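DNA-(apurinic or apyrimidinic site) endonuclease 2 (Xenopus laevis, PDB 6WCD) has 3'-5' exonuclease and weak AP endonuclease activity in DNA base excision repair, cutting the DNA backbone next to abasic lesions. Local coordinates at residues S59-G64 / D114-A119; Q79-G84 / K316-C321; N212-D217 / Y274-R279. One frame throughout, in Å; residues are numbered along the deposited sequence.

Interaction 1 of 3, residues S59-G64 / D114-A119; sequences SRVRSG and DQEGRA
A single water joins Arg60 to the 114-119 loop through three hydrogen bonds, one of them weak. It accepts a hydrogen bond from Gly117 N at 2.8 Å, donates to Asp114 O at 2.9 Å, and takes the weak third bond from Arg60 NH1. That guanidinium has a stronger partner in the carboxylate of Glu83. Beside this bridge runs the direct link between the two backbones: Arg60 N reaches Gln115 O over 2.9 Å, nearly straight at 169°. The loops can come this near because Gly117, at a phi of 66°, carries no side chain where Ser59 passes; the two CA atoms are 4.0 Å apart. Ser59 OG, turned anti to the backbone N (chi1 168°), accepts from Val61 N at 3.2 Å in an ST turn. Within this turn Val61 packs against Gln115, whose extended chain it crosses at about a right angle, CG1 touching the amide carbon CD at 3.4 Å. The other methyl, CG2, rests more loosely on Glu116 CG at 4.1 Å. The far end of Glu116 is fixed within its own loop: Arg118 holds Glu116 OE1 side-on with NE (2.9 Å) and, over a more bent bond, NH1; OE1 lies in the guanidinium plane. Arg153 on helix 152-173 adds a salt bridge to the same oxygen. Arg118 NH2 bonds to the backbone O of Tyr142, probably an active-site residue, so the loop abuts that region. The contact packs the loop between strands 53-57 and 68-72 onto the link from helix 107-114 to strand 119-127, with helix 152-173 behind Glu116 and Arg118.

Interaction 2 of 3, residues Q79-G84 / K316-C321; sequences QAAEEG and KCPPLC
Pro318 CG and Leu320 CD2 lie over peptide planes of strand 80-83. CG of the Pro318 ring stands above the Ala80-Ala81 peptide, 4.0 Å from Ala80 C. Leu320 CD2 sits over two successive planes, 3.7 Å from Glu82 N and equally near Glu82 C. The leucine's CG is anti to the backbone N (chi1 -176°), which carries the branched end in against the strand backbone. The Ala81 methyl fits between the two residues, its CB 4.0 Å from both Pro318 CG and Leu320 CD2. Leu320 CD1 meets Glu83 at its aliphatic CG, 4.1 Å away, while the carboxylate of Glu83 is engaged by Ser57 and Arg60. Polar linkage comes through water: one molecule donates to Ala81 O at 2.8 Å and accepts from Leu320 N. A type I turn from Pro318 to Cys321, closed by Cys321 N to Pro318 O, presents the leucine. Glu82 to Gly84 belong to a proposed Claspin-like CKB motif. Residues 316-321, in the loop after strand 310-312, lie against strand 80-83, which pairs antiparallel with strand 119-127, a classic bulge placing Gln79 and Ala80 opposite Gln123; Leu320 touches Val120 of the same strand, and Pro318 leans on Tyr55 of strand 53-57.

Interaction 3 of 3, residues N212-D217 / Y274-R279; sequences NQFLGD and YILGNR
Apolar packing comes first, and it centres on Leu276, whose methyls share Leu215 while CD1 also reaches Phe214. CD1 meets the Phe214 ring at its edge, close to the ring plane, 3.9 Å from CE2. CD2 faces Leu215 CD2 at 3.8 Å, and the two leucine side chains cross at about a right angle. Phe214 gets there with its CG anti to the backbone N (chi1 -174°), which swings the ring in from the last turn of helix 206-214; the same ring stacks with Trp210 and Phe239. Leu215, the first residue to leave helical geometry, supplies the second wall.

The polar group of the contact is Arg279, at the start of helix 279-285. Its chain is extended from CG to NE and lays one face of the guanidinium against the backbone of Gly216, NH2 lying 3.4 Å from Gly216 CA. This is packing, and Asp217 O, 4.0 Å from NH1, is too far to be a partner. Arg279 was modelled in two conformers, so this approach applies to one of them and is less certain than the leucine contacts.

Backbone pairing fixes both partners from outside: Leu276 bonds to Ile180 in strand 177-181, and Gly216 to Phe239 in strand 239-241. The chemistry is therefore divided. Closely fitting hydrocarbon groups join the end of helix 206-214 to strand 269-278, with the Leu276 side chain about 10 Å from that of Asp273, probably important for catalysis, whereas toward the surface a guanidinium, bonded elsewhere, including NE to Gly237 O, packs on Gly216.

In the fold
All three contacts belong to the catalytic domain, whose DNase I-like fold is built on two mixed sheets. Interactions 1 and 2 adjoin: a salt bridge joins them, and Ala119 O lies 2.9 Å from Gly84 N, a probable hydrogen bond just beyond strand 80-83, alongside the start of 119-127. Interaction 3 lies across the chain's centre from interaction 1, their centres 26 Å apart, yet it reaches the same sheet as interaction 2. Chemistry follows place. The partly buried loop pair 59-64/114-119 relies on backbone and water bonds, the buried 79-84/316-321 on hydrocarbon over peptide planes, and 212-217/274-279 grades from an apolar interior to a charged outer edge.

Interaction 1 of 3, residues S59-G64 / D114-A119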
# COMPACT_ATOMS: atom_id res chain seq x y z
N SER A 59 -12.12 7.79 -1.06
CA SER A 59 -13.35 7.03 -1.17
C SER A 59 -14.45 7.90 -1.75
O SER A 59 -14.59 9.07 -1.40
CB SER A 59 -13.79 6.55 0.17
OG SER A 59 -15.10 6.04 0.13
N ARG A 60 -15.29 7.32 -2.59
CA ARG A 60 -16.39 8.05 -3.15
C ARG A 60 -17.71 7.58 -2.55
O ARG A 60 -18.75 8.06 -2.95
CB ARG A 60 -16.44 7.81 -4.65
CG ARG A 60 -15.32 8.49 -5.41
CD ARG A 60 -14.85 7.69 -6.59
NE ARG A 60 -13.99 8.47 -7.48
CZ ARG A 60 -12.72 8.77 -7.25
NH1 ARG A 60 -12.12 8.36 -6.13
NH2 ARG A 60 -12.04 9.48 -8.14
N VAL A 61 -17.69 6.69 -1.55
CA VAL A 61 -18.95 6.10 -1.07
C VAL A 61 -19.38 6.49 0.33
O VAL A 61 -20.48 6.10 0.75
CB VAL A 61 -18.92 4.56 -1.16
CG1 VAL A 61 -18.70 4.10 -2.60
CG2 VAL A 61 -17.93 3.99 -0.21
N ARG A 62 -18.50 7.12 1.11
CA ARG A 62 -18.78 7.43 2.49
C ARG A 62 -17.73 8.43 2.95
O ARG A 62 -16.55 8.25 2.67
CB ARG A 62 -18.62 6.18 3.36
CG ARG A 62 -19.00 6.32 4.82
CD ARG A 62 -19.08 4.95 5.49
NE ARG A 62 -19.82 4.01 4.66
CZ ARG A 62 -19.52 2.72 4.51
NH1 ARG A 62 -18.50 2.19 5.16
NH2 ARG A 62 -20.26 1.96 3.71
N SER A 63 -18.14 9.47 3.66
CA SER A 63 -17.19 10.47 4.18
C SER A 63 -16.32 9.91 5.30
O SER A 63 -16.77 9.16 6.18
CB SER A 63 -17.99 11.67 4.65
OG SER A 63 -17.16 12.71 5.15
N GLY A 64 -15.04 10.27 5.27
CA GLY A 64 -14.15 9.87 6.34
C GLY A 64 -13.82 8.41 6.40
O GLY A 64 -13.48 7.90 7.47
N ASP A 114 -13.12 -0.15 -7.26
CA ASP A 114 -12.23 0.99 -7.26
C ASP A 114 -12.77 2.25 -6.59
O ASP A 114 -11.99 3.18 -6.34
CB ASP A 114 -11.82 1.33 -8.70
CG ASP A 114 -10.52 0.69 -9.08
OD1 ASP A 114 -9.86 0.05 -8.23
OD2 ASP A 114 -10.15 0.89 -10.27
N GLN A 115 -14.03 2.26 -6.15
CA GLN A 115 -14.61 3.50 -5.65
C GLN A 115 -14.45 3.70 -4.15
O GLN A 115 -15.05 4.64 -3.61
CB GLN A 115 -16.10 3.55 -6.00
CG GLN A 115 -16.93 2.56 -5.26
CD GLN A 115 -18.41 2.61 -5.62
OE1 GLN A 115 -18.84 3.39 -6.48
NE2 GLN A 115 -19.19 1.76 -4.97
N GLU A 116 -13.74 2.85 -3.44
CA GLU A 116 -13.63 2.98 -2.00
C GLU A 116 -12.27 3.51 -1.54
O GLU A 116 -11.94 3.45 -0.35
CB GLU A 116 -13.91 1.63 -1.31
CG GLU A 116 -15.33 1.16 -1.53
CD GLU A 116 -15.73 -0.08 -0.72
OE1 GLU A 116 -14.94 -0.62 0.11
OE2 GLU A 116 -16.90 -0.55 -0.96
N GLY A 117 -11.50 4.07 -2.45
CA GLY A 117 -10.23 4.68 -2.05
C GLY A 117 -9.21 3.69 -1.52
O GLY A 117 -8.55 3.96 -0.52
N ARG A 118 -9.11 2.53 -2.16
CA ARG A 118 -8.27 1.46 -1.63
C ARG A 118 -6.97 1.20 -2.36
O ARG A 118 -6.22 0.31 -1.96
CB ARG A 118 -9.09 0.16 -1.63
CG ARG A 118 -10.27 0.22 -0.67
CD ARG A 118 -11.03 -1.12 -0.61
NE ARG A 118 -12.09 -0.99 0.36
CZ ARG A 118 -11.95 -0.99 1.67
NH1 ARG A 118 -12.97 -0.76 2.46
NH2 ARG A 118 -10.78 -1.28 2.20
N ALA A 119 -6.68 1.91 -3.42
CA ALA A 119 -5.42 1.70 -4.14
C ALA A 119 -4.94 2.96 -4.82
O ALA A 119 -5.73 3.71 -5.42
CB ALA A 119 -5.57 0.61 -5.19
O HOH W 1 -11.99 5.56 -4.77

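Interaction 2 of 3, residues Q79-G84 / K316-C321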
# COMPACT_ATOMS: atom_id res chain seq x y z
N GLN A 79 7.04 9.55 -12.25
CA GLN A 79 6.76 9.88 -13.64
C GLN A 79 5.30 9.70 -13.98
O GLN A 79 4.81 10.33 -14.93
CB GLN A 79 7.64 9.01 -14.56
CG GLN A 79 9.12 9.46 -14.66
CD GLN A 79 9.99 9.22 -13.44
OE1 GLN A 79 9.68 8.41 -12.57
NE2 GLN A 79 11.14 9.91 -13.39
N ALA A 80 4.58 8.87 -13.24
CA ALA A 80 3.19 8.60 -13.50
C ALA A 80 2.52 8.21 -12.19
O ALA A 80 3.16 7.74 -11.26
CB ALA A 80 3.02 7.47 -14.52
N ALA A 81 1.21 8.40 -12.13
CA ALA A 81 0.46 8.06 -10.94
C ALA A 81 -1.01 7.88 -11.31
O ALA A 81 -1.53 8.58 -12.18
CB ALA A 81 0.57 9.14 -9.84
N GLU A 82 -1.66 6.94 -10.66
CA GLU A 82 -3.03 6.58 -11.00
C GLU A 82 -3.77 6.04 -9.80
O GLU A 82 -3.20 5.27 -9.03
CB GLU A 82 -2.99 5.54 -12.13
CG GLU A 82 -4.32 5.23 -12.75
CD GLU A 82 -4.23 4.26 -13.96
OE1 GLU A 82 -3.13 4.03 -14.48
OE2 GLU A 82 -5.28 3.76 -14.38
N GLU A 83 -5.06 6.37 -9.66
CA GLU A 83 -5.92 5.85 -8.62
C GLU A 83 -6.52 4.51 -9.07
O GLU A 83 -6.91 4.35 -10.24
CB GLU A 83 -7.10 6.81 -8.39
CG GLU A 83 -7.07 7.78 -7.33
CD GLU A 83 -8.50 8.33 -7.17
OE1 GLU A 83 -9.23 7.82 -6.29
OE2 GLU A 83 -8.90 9.19 -7.98
N GLY A 84 -6.67 3.59 -8.14
CA GLY A 84 -7.44 2.40 -8.38
C GLY A 84 -6.61 1.34 -9.06
O GLY A 84 -5.48 1.56 -9.47
N LYS A 316 8.26 17.01 -13.16
CA LYS A 316 7.00 17.62 -12.80
C LYS A 316 6.18 16.54 -12.14
O LYS A 316 6.26 15.38 -12.51
CB LYS A 316 6.28 18.20 -14.03
CG LYS A 316 4.94 18.86 -13.78
CD LYS A 316 4.73 19.97 -14.82
CE LYS A 316 3.29 20.09 -15.27
NZ LYS A 316 2.40 20.59 -14.19
N CYS A 317 5.38 16.94 -11.15
CA CYS A 317 4.44 16.03 -10.55
C CYS A 317 3.31 15.68 -11.53
O CYS A 317 2.77 16.57 -12.20
CB CYS A 317 3.83 16.65 -9.31
SG CYS A 317 4.98 17.01 -8.00
N PRO A 318 2.93 14.41 -11.63
CA PRO A 318 1.86 14.03 -12.53
C PRO A 318 0.51 14.56 -12.05
O PRO A 318 0.37 14.94 -10.89
CB PRO A 318 1.90 12.50 -12.52
CG PRO A 318 2.74 12.08 -11.38
CD PRO A 318 3.56 13.26 -10.93
N PRO A 319 -0.51 14.54 -12.91
CA PRO A 319 -1.75 15.29 -12.61
C PRO A 319 -2.51 14.83 -11.38
O PRO A 319 -3.35 15.61 -10.88
CB PRO A 319 -2.60 15.08 -13.88
CG PRO A 319 -1.59 14.86 -14.96
CD PRO A 319 -0.42 14.12 -14.32
N LEU A 320 -2.31 13.62 -10.90
CA LEU A 320 -3.00 13.12 -9.73
C LEU A 320 -2.52 13.83 -8.47
O LEU A 320 -3.18 13.72 -7.44
CB LEU A 320 -2.80 11.62 -9.56
CG LEU A 320 -3.52 10.91 -8.44
CD1 LEU A 320 -5.04 11.07 -8.54
CD2 LEU A 320 -3.19 9.42 -8.46
N CYS A 321 -1.42 14.51 -8.52
CA CYS A 321 -0.88 15.11 -7.30
C CYS A 321 -1.91 16.04 -6.65
O CYS A 321 -2.60 16.83 -7.32
CB CYS A 321 0.39 15.90 -7.61
SG CYS A 321 1.25 16.55 -6.18
O HOH W 2 -1.43 11.34 -12.73

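Interaction 3 of 3, residues N212-D217 / Y274-R279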
# COMPACT_ATOMS: atom_id res chain seq x y z
N ASN A 212 -1.09 -17.72 -0.84
CA ASN A 212 -0.19 -18.82 -1.08
C ASN A 212 0.20 -18.92 -2.55
O ASN A 212 1.33 -19.28 -2.86
CB ASN A 212 -0.80 -20.14 -0.64
CG ASN A 212 -0.89 -20.32 0.88
OD1 ASN A 212 -0.13 -19.75 1.63
ND2 ASN A 212 -1.82 -21.19 1.32
N GLN A 213 -0.75 -18.70 -3.47
CA GLN A 213 -0.41 -18.80 -4.88
C GLN A 213 0.14 -17.50 -5.44
O GLN A 213 0.84 -17.54 -6.47
CB GLN A 213 -1.60 -19.28 -5.72
CG GLN A 213 -2.83 -18.44 -5.63
CD GLN A 213 -2.80 -17.25 -6.58
OE1 GLN A 213 -2.43 -17.37 -7.75
NE2 GLN A 213 -3.22 -16.13 -6.08
N PHE A 214 -0.11 -16.37 -4.79
CA PHE A 214 0.40 -15.09 -5.27
C PHE A 214 1.88 -14.94 -4.93
O PHE A 214 2.67 -14.36 -5.72
CB PHE A 214 -0.42 -13.95 -4.64
CG PHE A 214 -0.08 -12.61 -5.16
CD1 PHE A 214 -0.24 -12.30 -6.51
CD2 PHE A 214 0.38 -11.65 -4.32
CE1 PHE A 214 0.08 -11.08 -7.01
CE2 PHE A 214 0.70 -10.39 -4.82
CZ PHE A 214 0.54 -10.12 -6.15
N LEU A 215 2.29 -15.49 -3.80
CA LEU A 215 3.66 -15.37 -3.31
C LEU A 215 4.48 -16.58 -3.71
O LEU A 215 3.98 -17.71 -3.71
CB LEU A 215 3.70 -15.22 -1.79
CG LEU A 215 2.98 -14.01 -1.23
CD1 LEU A 215 3.05 -14.01 0.27
CD2 LEU A 215 3.59 -12.74 -1.76
N GLY A 216 5.73 -16.34 -4.03
CA GLY A 216 6.68 -17.39 -4.21
C GLY A 216 7.47 -17.66 -2.95
O GLY A 216 7.47 -16.90 -1.99
N ASP A 217 8.14 -18.79 -2.93
CA ASP A 217 8.99 -19.13 -1.81
C ASP A 217 10.45 -18.97 -2.22
O ASP A 217 10.90 -19.65 -3.16
CB ASP A 217 8.71 -20.56 -1.35
CG ASP A 217 9.10 -20.78 0.09
OD1 ASP A 217 10.27 -20.51 0.45
OD2 ASP A 217 8.22 -21.21 0.87
N TYR A 274 2.44 -5.71 4.68
CA TYR A 274 3.46 -6.31 3.87
C TYR A 274 4.12 -5.31 2.95
O TYR A 274 3.53 -4.31 2.54
CB TYR A 274 2.87 -7.41 2.97
CG TYR A 274 2.20 -8.55 3.65
CD1 TYR A 274 2.83 -9.75 3.76
CD2 TYR A 274 0.89 -8.47 4.07
CE1 TYR A 274 2.21 -10.86 4.30
CE2 TYR A 274 0.29 -9.54 4.65
CZ TYR A 274 0.92 -10.74 4.75
OH TYR A 274 0.33 -11.87 5.27
N ILE A 275 5.38 -5.64 2.57
CA ILE A 275 6.06 -5.04 1.42
C ILE A 275 6.42 -6.20 0.51
O ILE A 275 7.34 -6.98 0.79
CB ILE A 275 7.28 -4.19 1.82
CG1 ILE A 275 6.82 -3.06 2.72
CG2 ILE A 275 7.98 -3.72 0.56
CD1 ILE A 275 7.95 -2.23 3.33
N LEU A 276 5.66 -6.37 -0.56
CA LEU A 276 5.86 -7.45 -1.51
C LEU A 276 6.59 -6.89 -2.71
O LEU A 276 6.36 -5.76 -3.12
CB LEU A 276 4.51 -8.04 -1.95
CG LEU A 276 3.55 -8.42 -0.84
CD1 LEU A 276 2.26 -8.87 -1.54
CD2 LEU A 276 4.13 -9.45 0.09
N GLY A 277 7.55 -7.63 -3.24
CA GLY A 277 8.25 -7.18 -4.44
C GLY A 277 8.41 -8.33 -5.39
O GLY A 277 8.45 -9.49 -4.99
N ASN A 278 8.57 -8.02 -6.67
CA ASN A 278 8.85 -9.12 -7.58
C ASN A 278 10.20 -9.76 -7.22
O ASN A 278 11.10 -9.10 -6.67
CB ASN A 278 8.81 -8.66 -9.03
CG ASN A 278 9.78 -7.53 -9.31
OD1 ASN A 278 9.53 -6.39 -8.89
ND2 ASN A 278 10.81 -7.81 -10.09
N ARG A 279 10.34 -11.04 -7.57
CA ARG A 279 11.49 -11.83 -7.12
C ARG A 279 12.80 -11.11 -7.42
O ARG A 279 13.66 -10.97 -6.53
CB ARG A 279 11.47 -13.20 -7.77
CG ARG A 279 10.25 -14.05 -7.39
CD ARG A 279 10.55 -15.51 -7.73
NE ARG A 279 9.44 -16.42 -7.48
CZ ARG A 279 9.58 -17.69 -7.08
NH1 ARG A 279 10.78 -18.20 -6.84
NH2 ARG A 279 8.51 -18.46 -6.90